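Local atomic coordinates of Lmo0325 protein (Listeria monocytogenes EGD-e, PDB entry 4RYK), a protein that probably binds DNA as a transcriptional regulator of the Rgg type, pairing an N-terminal helix-turn-helix domain with an all-helical C-terminal domain. Residues Trp257-Glu262 with Lys294-Lys299; Leu107-Thr110 with Arg116-Ile119; Glu12-Ile17 with Glu54-Arg59; Leu187-Lys192 with Leu201-Leu206. One frame throughout, in Å; residues are numbered along the deposited sequence. Where two conformers were deposited one is given.

Interaction 1 (Trp257-Glu262 with Lys294-Lys299)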
loop_
_atom_site.group_PDB
_atom_site.type_symbol
_atom_site.label_atom_id
_atom_site.label_comp_id
_atom_site.label_asym_id
_atom_site.label_seq_id
_atom_site.Cartn_x
_atom_site.Cartn_y
_atom_site.Cartn_z
ATOM N N TRP A 257 26.723 -3.476 -14.431
ATOM C CA TRP A 257 27.991 -2.791 -14.627
ATOM C C TRP A 257 29.160 -3.756 -14.642
ATOM O O TRP A 257 30.066 -3.624 -15.489
ATOM C CB TRP A 257 28.218 -1.708 -13.575
ATOM C CG TRP A 257 27.461 -0.448 -13.866
ATOM C CD1 TRP A 257 27.027 -0.015 -15.080
ATOM C CD2 TRP A 257 27.061 0.550 -12.922
ATOM N NE1 TRP A 257 26.382 1.187 -14.947
ATOM C CE2 TRP A 257 26.407 1.564 -13.636
ATOM C CE3 TRP A 257 27.223 0.696 -11.540
ATOM C CZ2 TRP A 257 25.877 2.701 -13.014
ATOM C CZ3 TRP A 257 26.717 1.837 -10.924
ATOM C CH2 TRP A 257 26.049 2.823 -11.667
HETATM N N MSE A 258 29.159 -4.738 -13.749
HETATM C CA MSE A 258 30.253 -5.710 -13.735
HETATM C C MSE A 258 30.329 -6.453 -15.039
HETATM O O MSE A 258 31.384 -6.659 -15.579
HETATM C CB MSE A 258 30.122 -6.685 -12.569
HETATM C CG MSE A 258 30.282 -5.936 -11.261
HETATM SE SE MSE A 258 30.524 -7.107 -9.716
HETATM C CE MSE A 258 28.647 -7.220 -9.201
ATOM N N LYS A 259 29.191 -6.838 -15.553
ATOM C CA LYS A 259 29.106 -7.490 -16.829
ATOM C C LYS A 259 29.454 -6.578 -17.983
ATOM O O LYS A 259 29.835 -7.062 -19.020
ATOM C CB LYS A 259 27.686 -7.979 -17.068
ATOM C CG LYS A 259 27.285 -9.164 -16.222
ATOM C CD LYS A 259 27.984 -10.421 -16.693
ATOM C CE LYS A 259 27.402 -10.933 -17.994
ATOM N NZ LYS A 259 28.515 -11.382 -18.867
ATOM N N GLU A 260 29.274 -5.275 -17.842
ATOM C CA GLU A 260 29.620 -4.380 -18.927
ATOM C C GLU A 260 31.066 -3.921 -18.802
ATOM O O GLU A 260 31.401 -2.857 -19.297
ATOM C CB GLU A 260 28.682 -3.178 -18.944
ATOM C CG GLU A 260 27.279 -3.529 -19.408
ATOM C CD GLU A 260 26.272 -2.411 -19.175
ATOM O OE1 GLU A 260 26.516 -1.509 -18.331
ATOM O OE2 GLU A 260 25.214 -2.442 -19.835
ATOM N N GLY A 261 31.900 -4.695 -18.103
ATOM C CA GLY A 261 33.275 -4.285 -17.804
ATOM C C GLY A 261 33.524 -3.141 -16.823
ATOM O O GLY A 261 34.663 -2.724 -16.646
ATOM N N GLU A 262 32.506 -2.629 -16.154
ATOM C CA GLU A 262 32.682 -1.533 -15.220
ATOM C C GLU A 262 32.756 -2.151 -13.824
ATOM O O GLU A 262 31.903 -1.879 -12.937
ATOM C CB GLU A 262 31.462 -0.641 -15.316
ATOM C CG GLU A 262 31.472 0.328 -16.468
ATOM C CD GLU A 262 31.942 1.670 -15.975
ATOM O OE1 GLU A 262 33.161 1.793 -15.716
ATOM O OE2 GLU A 262 31.082 2.569 -15.795
ATOM N N LYS A 294 28.077 -13.680 -4.608
ATOM C CA LYS A 294 29.199 -14.599 -4.686
ATOM C C LYS A 294 29.117 -15.548 -5.868
ATOM O O LYS A 294 30.125 -15.827 -6.498
ATOM C CB LYS A 294 29.279 -15.430 -3.434
ATOM C CG LYS A 294 29.862 -14.658 -2.292
ATOM C CD LYS A 294 29.545 -15.349 -1.000
ATOM C CE LYS A 294 30.057 -14.535 0.162
ATOM N NZ LYS A 294 30.264 -15.455 1.300
ATOM N N GLN A 295 27.926 -16.065 -6.129
ATOM C CA GLN A 295 27.728 -17.029 -7.208
ATOM C C GLN A 295 27.917 -16.302 -8.520
ATOM O O GLN A 295 28.510 -16.805 -9.462
ATOM C CB GLN A 295 26.325 -17.650 -7.107
ATOM C CG GLN A 295 26.154 -18.540 -5.868
ATOM C CD GLN A 295 26.910 -19.869 -5.991
ATOM O OE1 GLN A 295 26.711 -20.616 -6.956
ATOM N NE2 GLN A 295 27.770 -20.183 -5.008
ATOM N N PHE A 296 27.457 -15.070 -8.564
ATOM C CA PHE A 296 27.606 -14.277 -9.765
ATOM C C PHE A 296 29.096 -14.040 -10.062
ATOM O O PHE A 296 29.543 -14.202 -11.201
ATOM C CB PHE A 296 26.846 -12.981 -9.589
ATOM C CG PHE A 296 27.165 -11.955 -10.600
ATOM C CD1 PHE A 296 28.174 -11.051 -10.375
ATOM C CD2 PHE A 296 26.439 -11.879 -11.780
ATOM C CE1 PHE A 296 28.461 -10.084 -11.318
ATOM C CE2 PHE A 296 26.701 -10.891 -12.711
ATOM C CZ PHE A 296 27.723 -9.993 -12.485
ATOM N N LEU A 297 29.868 -13.678 -9.044
ATOM C CA LEU A 297 31.288 -13.424 -9.236
ATOM C C LEU A 297 31.975 -14.678 -9.763
ATOM O O LEU A 297 32.820 -14.611 -10.638
ATOM C CB LEU A 297 31.941 -13.034 -7.922
ATOM C CG LEU A 297 31.568 -11.690 -7.315
ATOM C CD1 LEU A 297 32.334 -11.466 -6.006
ATOM C CD2 LEU A 297 31.804 -10.566 -8.313
ATOM N N GLU A 298 31.599 -15.824 -9.219
ATOM C CA GLU A 298 32.068 -17.084 -9.725
ATOM C C GLU A 298 31.637 -17.442 -11.154
ATOM O O GLU A 298 32.484 -17.704 -11.998
ATOM C CB GLU A 298 31.623 -18.183 -8.793
ATOM C CG GLU A 298 32.749 -18.690 -7.931
ATOM C CD GLU A 298 32.545 -20.136 -7.651
ATOM O OE1 GLU A 298 31.389 -20.456 -7.299
ATOM O OE2 GLU A 298 33.492 -20.923 -7.811
ATOM N N LYS A 299 30.340 -17.493 -11.420
ATOM C CA LYS A 299 29.889 -17.800 -12.760
ATOM C C LYS A 299 30.603 -16.850 -13.708
ATOM O O LYS A 299 31.304 -17.271 -14.602
ATOM C CB LYS A 299 28.381 -17.613 -12.879
ATOM C CG LYS A 299 27.849 -17.796 -14.289
ATOM C CD LYS A 299 26.326 -17.811 -14.313
ATOM C CE LYS A 299 25.758 -17.695 -15.721
ATOM N NZ LYS A 299 26.572 -18.407 -16.752
#

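Interaction 2 (Leu107-Thr110 with Arg116-Ile119)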
loop_
_atom_site.group_PDB
_atom_site.type_symbol
_atom_site.label_atom_id
_atom_site.label_comp_id
_atom_site.label_asym_id
_atom_site.label_seq_id
_atom_site.Cartn_x
_atom_site.Cartn_y
_atom_site.Cartn_z
ATOM N N LEU A 107 -13.247 -28.049 -4.367
ATOM C CA LEU A 107 -14.650 -28.266 -3.945
ATOM C C LEU A 107 -15.614 -27.147 -4.377
ATOM O O LEU A 107 -16.782 -27.397 -4.644
ATOM C CB LEU A 107 -14.742 -28.520 -2.440
ATOM C CG LEU A 107 -13.954 -29.758 -2.030
ATOM C CD1 LEU A 107 -14.130 -29.975 -0.535
ATOM C CD2 LEU A 107 -14.348 -30.997 -2.849
ATOM N N GLU A 108 -15.128 -25.921 -4.471
ATOM C CA GLU A 108 -15.906 -24.866 -5.124
ATOM C C GLU A 108 -16.138 -25.196 -6.630
ATOM O O GLU A 108 -17.248 -25.060 -7.144
ATOM C CB GLU A 108 -15.209 -23.506 -4.941
ATOM C CG GLU A 108 -14.749 -22.846 -6.228
ATOM C CD GLU A 108 -13.452 -22.095 -6.090
ATOM O OE1 GLU A 108 -13.217 -21.517 -5.009
ATOM O OE2 GLU A 108 -12.673 -22.094 -7.073
ATOM N N ARG A 109 -15.076 -25.641 -7.309
ATOM C CA ARG A 109 -15.037 -25.888 -8.774
ATOM C C ARG A 109 -15.836 -24.952 -9.684
ATOM O O ARG A 109 -16.576 -25.370 -10.562
ATOM C CB ARG A 109 -15.335 -27.346 -9.112
ATOM C CG ARG A 109 -14.126 -28.117 -9.648
ATOM C CD ARG A 109 -14.406 -29.610 -9.758
ATOM N NE ARG A 109 -14.875 -30.176 -8.485
ATOM C CZ ARG A 109 -16.147 -30.203 -8.059
ATOM N NH1 ARG A 109 -17.148 -29.693 -8.791
ATOM N NH2 ARG A 109 -16.419 -30.743 -6.872
ATOM N N THR A 110 -15.682 -23.673 -9.411
ATOM C CA THR A 110 -15.534 -22.660 -10.424
ATOM C C THR A 110 -14.706 -23.223 -11.599
ATOM O O THR A 110 -13.643 -23.829 -11.399
ATOM C CB THR A 110 -14.840 -21.470 -9.740
ATOM O OG1 THR A 110 -15.740 -20.949 -8.765
ATOM C CG2 THR A 110 -14.475 -20.374 -10.676
ATOM N N ARG A 116 -5.618 -21.378 -11.641
ATOM C CA ARG A 116 -5.056 -21.407 -10.286
ATOM C C ARG A 116 -4.750 -22.809 -9.875
ATOM O O ARG A 116 -3.693 -23.075 -9.277
ATOM C CB ARG A 116 -5.994 -20.732 -9.305
ATOM C CG ARG A 116 -5.981 -19.225 -9.481
ATOM C CD ARG A 116 -6.903 -18.546 -8.487
ATOM N NE ARG A 116 -6.865 -17.074 -8.509
ATOM C CZ ARG A 116 -7.457 -16.340 -7.571
ATOM N NH1 ARG A 116 -8.110 -16.941 -6.579
ATOM N NH2 ARG A 116 -7.434 -15.018 -7.622
ATOM N N LYS A 117 -5.640 -23.726 -10.200
ATOM C CA LYS A 117 -5.372 -25.155 -9.909
ATOM C C LYS A 117 -4.170 -25.670 -10.648
ATOM O O LYS A 117 -3.372 -26.411 -10.085
ATOM C CB LYS A 117 -6.567 -26.014 -10.235
ATOM C CG LYS A 117 -7.705 -25.742 -9.277
ATOM C CD LYS A 117 -8.825 -26.755 -9.400
ATOM C CE LYS A 117 -9.689 -26.528 -10.613
ATOM N NZ LYS A 117 -11.115 -26.779 -10.233
ATOM N N ALA A 118 -4.009 -25.246 -11.899
ATOM C CA ALA A 118 -2.844 -25.695 -12.672
ATOM C C ALA A 118 -1.566 -25.191 -12.018
ATOM O O ALA A 118 -0.557 -25.883 -11.936
ATOM C CB ALA A 118 -2.956 -25.244 -14.128
ATOM N N ILE A 119 -1.603 -23.974 -11.499
ATOM C CA ILE A 119 -0.408 -23.421 -10.856
ATOM C C ILE A 119 -0.014 -24.251 -9.641
ATOM O O ILE A 119 1.147 -24.642 -9.452
ATOM C CB ILE A 119 -0.607 -21.923 -10.522
ATOM C CG1 ILE A 119 -0.400 -21.104 -11.810
ATOM C CG2 ILE A 119 0.383 -21.436 -9.480
ATOM C CD1 ILE A 119 -0.996 -19.740 -11.717
#

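Interaction 3 (Glu12-Ile17 with Glu54-Arg59)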
loop_
_atom_site.group_PDB
_atom_site.type_symbol
_atom_site.label_atom_id
_atom_site.label_comp_id
_atom_site.label_asym_id
_atom_site.label_seq_id
_atom_site.Cartn_x
_atom_site.Cartn_y
_atom_site.Cartn_z
ATOM N N GLU A 12 -24.136 -3.496 10.709
ATOM C CA GLU A 12 -23.863 -3.590 12.145
ATOM C C GLU A 12 -22.531 -2.946 12.445
ATOM O O GLU A 12 -22.406 -2.241 13.438
ATOM C CB GLU A 12 -23.942 -5.032 12.637
ATOM C CG GLU A 12 -25.385 -5.478 12.798
ATOM C CD GLU A 12 -25.557 -6.977 12.797
ATOM O OE1 GLU A 12 -25.703 -7.572 13.874
ATOM O OE2 GLU A 12 -25.556 -7.571 11.714
ATOM N N LEU A 13 -21.560 -3.101 11.537
ATOM C CA LEU A 13 -20.271 -2.441 11.730
ATOM C C LEU A 13 -20.370 -0.913 11.533
ATOM O O LEU A 13 -19.768 -0.131 12.280
ATOM C CB LEU A 13 -19.206 -3.042 10.824
ATOM C CG LEU A 13 -17.859 -2.335 10.873
ATOM C CD1 LEU A 13 -17.319 -2.279 12.290
ATOM C CD2 LEU A 13 -16.869 -3.096 10.006
ATOM N N ILE A 14 -21.147 -0.501 10.537
ATOM C CA ILE A 14 -21.347 0.903 10.304
ATOM C C ILE A 14 -21.916 1.530 11.582
ATOM O O ILE A 14 -21.481 2.568 11.991
ATOM C CB ILE A 14 -22.303 1.188 9.131
ATOM C CG1 ILE A 14 -21.685 0.794 7.768
ATOM C CG2 ILE A 14 -22.650 2.674 9.088
ATOM C CD1 ILE A 14 -20.518 1.665 7.324
ATOM N N ARG A 15 -22.887 0.872 12.190
ATOM C CA ARG A 15 -23.489 1.371 13.412
ATOM C C ARG A 15 -22.453 1.594 14.501
ATOM O O ARG A 15 -22.415 2.652 15.126
ATOM C CB ARG A 15 -24.564 0.405 13.886
ATOM C CG ARG A 15 -24.923 0.547 15.360
ATOM C CD ARG A 15 -25.668 -0.684 15.824
ATOM N NE ARG A 15 -26.122 -0.509 17.186
ATOM C CZ ARG A 15 -25.319 -0.582 18.224
ATOM N NH1 ARG A 15 -24.018 -0.831 18.052
ATOM N NH2 ARG A 15 -25.819 -0.388 19.395
ATOM N N GLU A 16 -21.601 0.603 14.700
ATOM C CA GLU A 16 -20.582 0.663 15.746
ATOM C C GLU A 16 -19.609 1.794 15.462
ATOM O O GLU A 16 -19.229 2.562 16.357
ATOM C CB GLU A 16 -19.899 -0.686 15.816
ATOM C CG GLU A 16 -18.559 -0.674 16.500
ATOM C CD GLU A 16 -17.925 -2.066 16.543
ATOM O OE1 GLU A 16 -16.663 -2.156 16.476
ATOM O OE2 GLU A 16 -18.693 -3.065 16.648
ATOM N N ILE A 17 -19.215 1.939 14.195
ATOM C CA ILE A 17 -18.320 3.030 13.863
ATOM C C ILE A 17 -18.975 4.397 14.044
ATOM O O ILE A 17 -18.386 5.319 14.626
ATOM C CB ILE A 17 -17.764 2.916 12.427
ATOM C CG1 ILE A 17 -16.834 1.699 12.306
ATOM C CG2 ILE A 17 -16.979 4.161 12.088
ATOM C CD1 ILE A 17 -16.620 1.254 10.858
ATOM N N GLU A 54 -21.260 3.472 -0.573
ATOM C CA GLU A 54 -20.171 4.441 -0.744
ATOM C C GLU A 54 -20.558 5.794 -0.151
ATOM O O GLU A 54 -19.724 6.481 0.441
ATOM C CB GLU A 54 -19.804 4.655 -2.217
ATOM C CG GLU A 54 -19.263 3.453 -2.979
ATOM C CD GLU A 54 -18.506 3.898 -4.255
ATOM O OE1 GLU A 54 -19.034 3.767 -5.402
ATOM O OE2 GLU A 54 -17.385 4.429 -4.124
ATOM N N GLU A 55 -21.816 6.197 -0.306
ATOM C CA GLU A 55 -22.236 7.505 0.234
ATOM C C GLU A 55 -22.243 7.472 1.747
ATOM O O GLU A 55 -21.864 8.449 2.406
ATOM C CB GLU A 55 -23.608 7.896 -0.298
ATOM C CG GLU A 55 -23.626 8.092 -1.811
ATOM C CD GLU A 55 -25.022 8.248 -2.363
ATOM O OE1 GLU A 55 -25.892 8.850 -1.701
ATOM O OE2 GLU A 55 -25.255 7.775 -3.496
ATOM N N ILE A 56 -22.668 6.351 2.313
ATOM C CA ILE A 56 -22.697 6.212 3.789
ATOM C C ILE A 56 -21.283 6.238 4.339
ATOM O O ILE A 56 -20.987 6.907 5.325
ATOM C CB ILE A 56 -23.417 4.910 4.190
ATOM C CG1 ILE A 56 -24.913 5.072 3.901
ATOM C CG2 ILE A 56 -23.165 4.606 5.648
ATOM C CD1 ILE A 56 -25.675 3.762 3.766
ATOM N N LEU A 57 -20.383 5.522 3.678
ATOM C CA LEU A 57 -18.979 5.518 4.105
ATOM C C LEU A 57 -18.395 6.898 4.153
ATOM O O LEU A 57 -17.566 7.223 5.026
ATOM C CB LEU A 57 -18.141 4.658 3.175
ATOM C CG LEU A 57 -18.248 3.153 3.381
ATOM C CD1 LEU A 57 -17.353 2.490 2.334
ATOM C CD2 LEU A 57 -17.874 2.710 4.780
ATOM N N LYS A 58 -18.795 7.730 3.198
ATOM C CA LYS A 58 -18.323 9.088 3.184
ATOM C C LYS A 58 -18.827 9.853 4.392
ATOM O O LYS A 58 -18.126 10.675 4.961
ATOM C CB LYS A 58 -18.743 9.811 1.892
ATOM C CG LYS A 58 -17.597 10.528 1.227
ATOM C CD LYS A 58 -18.049 11.687 0.315
ATOM C CE LYS A 58 -18.719 11.176 -0.950
ATOM N NZ LYS A 58 -17.834 10.187 -1.630
ATOM N N ARG A 59 -20.028 9.569 4.807
ATOM C CA ARG A 59 -20.587 10.265 5.964
ATOM C C ARG A 59 -19.915 9.896 7.296
ATOM O O ARG A 59 -20.026 10.646 8.287
ATOM C CB ARG A 59 -22.078 9.981 6.045
ATOM C CG ARG A 59 -22.892 10.580 4.919
ATOM C CD ARG A 59 -23.159 12.049 5.186
ATOM N NE ARG A 59 -23.937 12.589 4.105
ATOM C CZ ARG A 59 -25.252 12.547 4.036
ATOM N NH1 ARG A 59 -25.979 11.995 4.989
ATOM N NH2 ARG A 59 -25.849 13.069 2.988
#

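Interaction 4 (Leu187-Lys192 with Leu201-Leu206)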
loop_
_atom_site.group_PDB
_atom_site.type_symbol
_atom_site.label_atom_id
_atom_site.label_comp_id
_atom_site.label_asym_id
_atom_site.label_seq_id
_atom_site.Cartn_x
_atom_site.Cartn_y
_atom_site.Cartn_z
ATOM N N LEU A 187 3.358 -4.897 -20.019
ATOM C CA LEU A 187 3.796 -3.487 -19.926
ATOM C C LEU A 187 2.652 -2.497 -20.067
ATOM O O LEU A 187 2.684 -1.488 -19.415
ATOM C CB LEU A 187 4.885 -3.112 -20.922
ATOM C CG LEU A 187 6.286 -3.624 -20.642
ATOM C CD1 LEU A 187 7.228 -3.111 -21.736
ATOM C CD2 LEU A 187 6.753 -3.212 -19.241
ATOM N N LYS A 188 1.653 -2.780 -20.888
ATOM C CA LYS A 188 0.505 -1.874 -21.005
ATOM C C LYS A 188 -0.246 -1.770 -19.669
ATOM O O LYS A 188 -0.779 -0.752 -19.328
ATOM C CB LYS A 188 -0.456 -2.370 -22.048
ATOM C CG LYS A 188 0.192 -2.451 -23.407
ATOM C CD LYS A 188 -0.824 -2.692 -24.511
ATOM C CE LYS A 188 -1.784 -3.820 -24.169
ATOM N NZ LYS A 188 -2.572 -4.260 -25.363
ATOM N N SER A 189 -0.291 -2.837 -18.907
ATOM C CA SER A 189 -0.986 -2.734 -17.643
ATOM C C SER A 189 -0.082 -2.069 -16.585
ATOM O O SER A 189 -0.563 -1.290 -15.768
ATOM C CB SER A 189 -1.529 -4.098 -17.202
ATOM O OG SER A 189 -0.507 -4.879 -16.598
ATOM N N TYR A 190 1.212 -2.333 -16.634
ATOM C CA TYR A 190 2.164 -1.630 -15.813
ATOM C C TYR A 190 1.974 -0.097 -15.894
ATOM O O TYR A 190 1.986 0.592 -14.887
ATOM C CB TYR A 190 3.597 -2.035 -16.206
ATOM C CG TYR A 190 4.618 -1.016 -15.739
ATOM C CD1 TYR A 190 4.866 -0.848 -14.396
ATOM C CD2 TYR A 190 5.299 -0.187 -16.645
ATOM C CE1 TYR A 190 5.760 0.122 -13.951
ATOM C CE2 TYR A 190 6.217 0.765 -16.215
ATOM C CZ TYR A 190 6.447 0.915 -14.866
ATOM O OH TYR A 190 7.303 1.878 -14.357
ATOM N N GLU A 191 1.764 0.422 -17.091
ATOM C CA GLU A 191 1.649 1.847 -17.295
ATOM C C GLU A 191 0.441 2.458 -16.553
ATOM O O GLU A 191 0.499 3.573 -16.146
ATOM C CB GLU A 191 1.585 2.162 -18.825
ATOM C CG GLU A 191 2.929 2.012 -19.542
ATOM C CD GLU A 191 3.965 3.056 -19.077
ATOM O OE1 GLU A 191 3.542 4.139 -18.604
ATOM O OE2 GLU A 191 5.200 2.811 -19.173
ATOM N N LYS A 192 -0.650 1.725 -16.421
ATOM C CA LYS A 192 -1.792 2.126 -15.584
ATOM C C LYS A 192 -1.466 1.947 -14.108
ATOM O O LYS A 192 -1.604 2.861 -13.280
ATOM C CB LYS A 192 -2.987 1.223 -15.871
ATOM C CG LYS A 192 -3.371 1.055 -17.320
ATOM C CD LYS A 192 -3.739 2.403 -17.909
ATOM C CE LYS A 192 -3.963 2.334 -19.415
ATOM N NZ LYS A 192 -5.274 1.709 -19.749
ATOM N N LEU A 201 4.180 -2.316 -6.251
ATOM C CA LEU A 201 5.116 -3.223 -5.600
ATOM C C LEU A 201 5.130 -4.608 -6.269
ATOM O O LEU A 201 6.161 -5.249 -6.362
ATOM C CB LEU A 201 4.752 -3.401 -4.109
ATOM C CG LEU A 201 4.768 -2.105 -3.246
ATOM C CD1 LEU A 201 4.349 -2.379 -1.780
ATOM C CD2 LEU A 201 6.145 -1.458 -3.271
ATOM N N LEU A 202 3.981 -5.063 -6.725
ATOM C CA LEU A 202 3.927 -6.307 -7.527
ATOM C C LEU A 202 4.720 -6.172 -8.811
ATOM O O LEU A 202 5.489 -7.043 -9.149
ATOM C CB LEU A 202 2.504 -6.585 -7.861
ATOM C CG LEU A 202 2.274 -7.874 -8.637
ATOM C CD1 LEU A 202 2.576 -9.089 -7.774
ATOM C CD2 LEU A 202 0.817 -7.903 -9.131
ATOM N N PHE A 203 4.595 -5.044 -9.527
ATOM C CA PHE A 203 5.441 -4.886 -10.695
ATOM C C PHE A 203 6.928 -4.838 -10.344
ATOM O O PHE A 203 7.733 -5.430 -11.056
ATOM C CB PHE A 203 4.992 -3.704 -11.534
ATOM C CG PHE A 203 3.765 -4.004 -12.332
ATOM C CD1 PHE A 203 3.853 -4.681 -13.521
ATOM C CD2 PHE A 203 2.552 -3.605 -11.910
ATOM C CE1 PHE A 203 2.732 -4.965 -14.265
ATOM C CE2 PHE A 203 1.420 -3.890 -12.646
ATOM C CZ PHE A 203 1.505 -4.565 -13.814
ATOM N N CYS A 204 7.307 -4.133 -9.267
ATOM C CA CYS A 204 8.701 -4.090 -8.854
ATOM C C CYS A 204 9.274 -5.460 -8.628
ATOM O O CYS A 204 10.339 -5.790 -9.133
ATOM C CB CYS A 204 8.906 -3.281 -7.584
ATOM S SG CYS A 204 8.753 -1.482 -7.812
ATOM N N HIS A 205 8.545 -6.257 -7.877
ATOM C CA HIS A 205 8.916 -7.615 -7.611
ATOM C C HIS A 205 9.091 -8.434 -8.905
ATOM O O HIS A 205 10.038 -9.191 -9.055
ATOM C CB HIS A 205 7.825 -8.222 -6.762
ATOM C CG HIS A 205 8.036 -9.656 -6.471
ATOM N ND1 HIS A 205 8.933 -10.096 -5.529
ATOM C CD2 HIS A 205 7.490 -10.767 -7.020
ATOM C CE1 HIS A 205 8.923 -11.417 -5.492
ATOM N NE2 HIS A 205 8.056 -11.851 -6.392
ATOM N N LEU A 206 8.144 -8.320 -9.816
ATOM C CA LEU A 206 8.232 -9.076 -11.053
ATOM C C LEU A 206 9.446 -8.590 -11.854
ATOM O O LEU A 206 10.209 -9.397 -12.376
ATOM C CB LEU A 206 6.983 -8.850 -11.874
ATOM C CG LEU A 206 7.057 -9.401 -13.312
ATOM C CD1 LEU A 206 7.372 -10.890 -13.269
ATOM C CD2 LEU A 206 5.772 -9.173 -14.061
#

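Interaction 1 (Trp257-Glu262 with Lys294-Lys299)
W257 O, one residue ahead of the M258 that packs against F296, is gripped by two backbone N-H groups: E262 N at 2.7 Å and, more weakly, E260 N. With G261 N bonded to M258 O at 3.2 Å and G261 at positive phi, this is a Schellman motif, a clear example of a helix end whose last turn still carries hydrophobic contacts. M258, present as selenomethionine, bends at chi3 (-93°) and brings its CE methyl obliquely to F296 CE1, 3.6 Å away. Its SE lies beside the ring edge, 5.3 Å from the F296 ring centroid, which makes a Met-aromatic contact, and it touches L297 CD2 at 3.9 Å. F296 extends to meet it because its CG stands opposite the backbone N (chi1 167°). Farther round the ring edge, the aliphatic part of K259 closes in, with CG 3.9 Å from F296 CZ, while its ammonium turns elsewhere, to a weak hydrogen bond with N218. No hydrogen bond spans the two segments; apolar side chains do the joining. Helix 243-259 thus ends against helix 283-300, with Y267 of the intervening helix 263-279 touching both M258 and L297, and I302 packing on M258, F296 and L297.

Interaction 2 (Leu107-Thr110 with Arg116-Ile119)
R109 and K117 meet at the turn of a helical hairpin, where helix 95-108 gives way to helix 113-132 within the Rgg-type C-terminal region. It illustrates how a lysine can be buried along its chain and polar at its tip. The packed side belongs to K117: its aliphatic chain lies against L102, I105 and T106 of the preceding helix, and a bend at chi3 (-76°) carries NZ toward the turn, to a weak hydrogen bond with S113 OG and a long, weak ion pair with E114. The loose side belongs to R109, exposed and poorly ordered, which leaves helical geometry at positive phi (35°) and touches K117 through its CG methylene. The two side chains slant past each other, and their like-charged ends stay apart, with R109 NE 5.4 Å from K117 NZ. E108 OE2, of opposite charge, also stops short, 5.9 Å from K117 NZ. Beside them, T110 packs on R59 of the second subunit. Across the turn, K117 NZ comes to 3.3 Å from R109 CG, a value that the disorder of R109 makes approximate, but remains 4.1 Å from T110 O, which instead accepts a hydrogen bond from S113 OG.

Interaction 3 (Glu12-Ile17 with Glu54-Arg59)
In the helix-turn-helix domain, I14 of helix 10-20 fits against I56 and L57 of helix 50-60, joining the first helix of the bundle to the fourth. The backbones come closest at I14 and L57, whose CA atoms are 8.1 Å apart. I14 divides its two branches between two partners. Its CG2 methyl, trans to the main-chain N, meets I56 CG2 at 4.0 Å, a methyl-to-methyl contact with the side chains slanted to each other. The other branch folds at chi2 (-69°) and delivers CD1 to L57 CD2 at 3.8 Å, the two side chains crossing at about a right angle. L57 points its CB to one side of the contact, yet its CD2 end swings back to reach I14. All three residues are buried, and no polar bond crosses between the segments. F67 of helix 64-71 and Y29 of helix 25-29 also pack on I14, and Y29 touches I56 as well. The outer face of 54-59 looks to the second subunit, where E54 forms a salt bridge with R72 and K58 one with D79. Helices gathered around such a shared hydrophobic core are characteristic of the five-helix XRE-type domain, which in relatives presents its helix-turn-helix to DNA.

Interaction 4 (Leu187-Lys192 with Leu201-Leu206)
Aromatic contacts dominate where Y190 of helix 176-193 meets F203 of helix 197-216. The edge of the Y190 ring is directed at the face of F203, a T-shaped pair with centroids 5.6 Å apart and planes inclined at 61°; Y190 CD1 makes the closest ring approach, 3.9 Å from F203 CG. The same face of the phenyl ring also receives backbone. Y190 CA lies 3.8 Å from the F203 centroid, 21° off the ring normal, in a CH-pi contact. With the Y190 ring turned away from its own N (chi1 160°), CD1, CB and CA all come against one face of F203. F207 is a further edge-to-face partner of Y190.

Apolar packing continues the fit, with Y190 CB 3.6 Å from F203 CE1. Helix 161-170 covers F203 through L161 and V164.

Polar atoms play a lesser part. Y190 N also comes to 3.6 Å from F203 CZ, in keeping with the 6.9 Å between the CA atoms of Y190 and F203. S189 OG sits at the rim of the phenyl ring, near its plane and 3.4 Å from F203 CZ, while its hydrogen bond goes to M186 O one turn back. The hydroxyl of Y190 bonds to E232, tying it to helix 220-235. Two successive helices packed side by side, with neighbouring helices on their flanks, are consistent with the TPR-like C-terminal domain of Rgg regulators.

The four contacts follow one another along the chain without touching, in the order 3, 2, 4, 1. Interaction 4 lies nearest the middle, its centre about 10 Å from that of the chain, whereas interactions 1 and 3 stand on opposite sides of the chain's centre, their own centres about 57 Å apart. Interaction 2 is about 35 Å from interaction 3 (centres), yet the dimer brings them together: R59, from 54-59 of one subunit, packs on T110, from 107-110 of the other. Segments of interactions 2, 3 and 4 all reach the second subunit. The glycan pocket, T30 to S34, adjoins interaction 3 through I32, which packs on I56, whose side chain is about 10 Å from glucose.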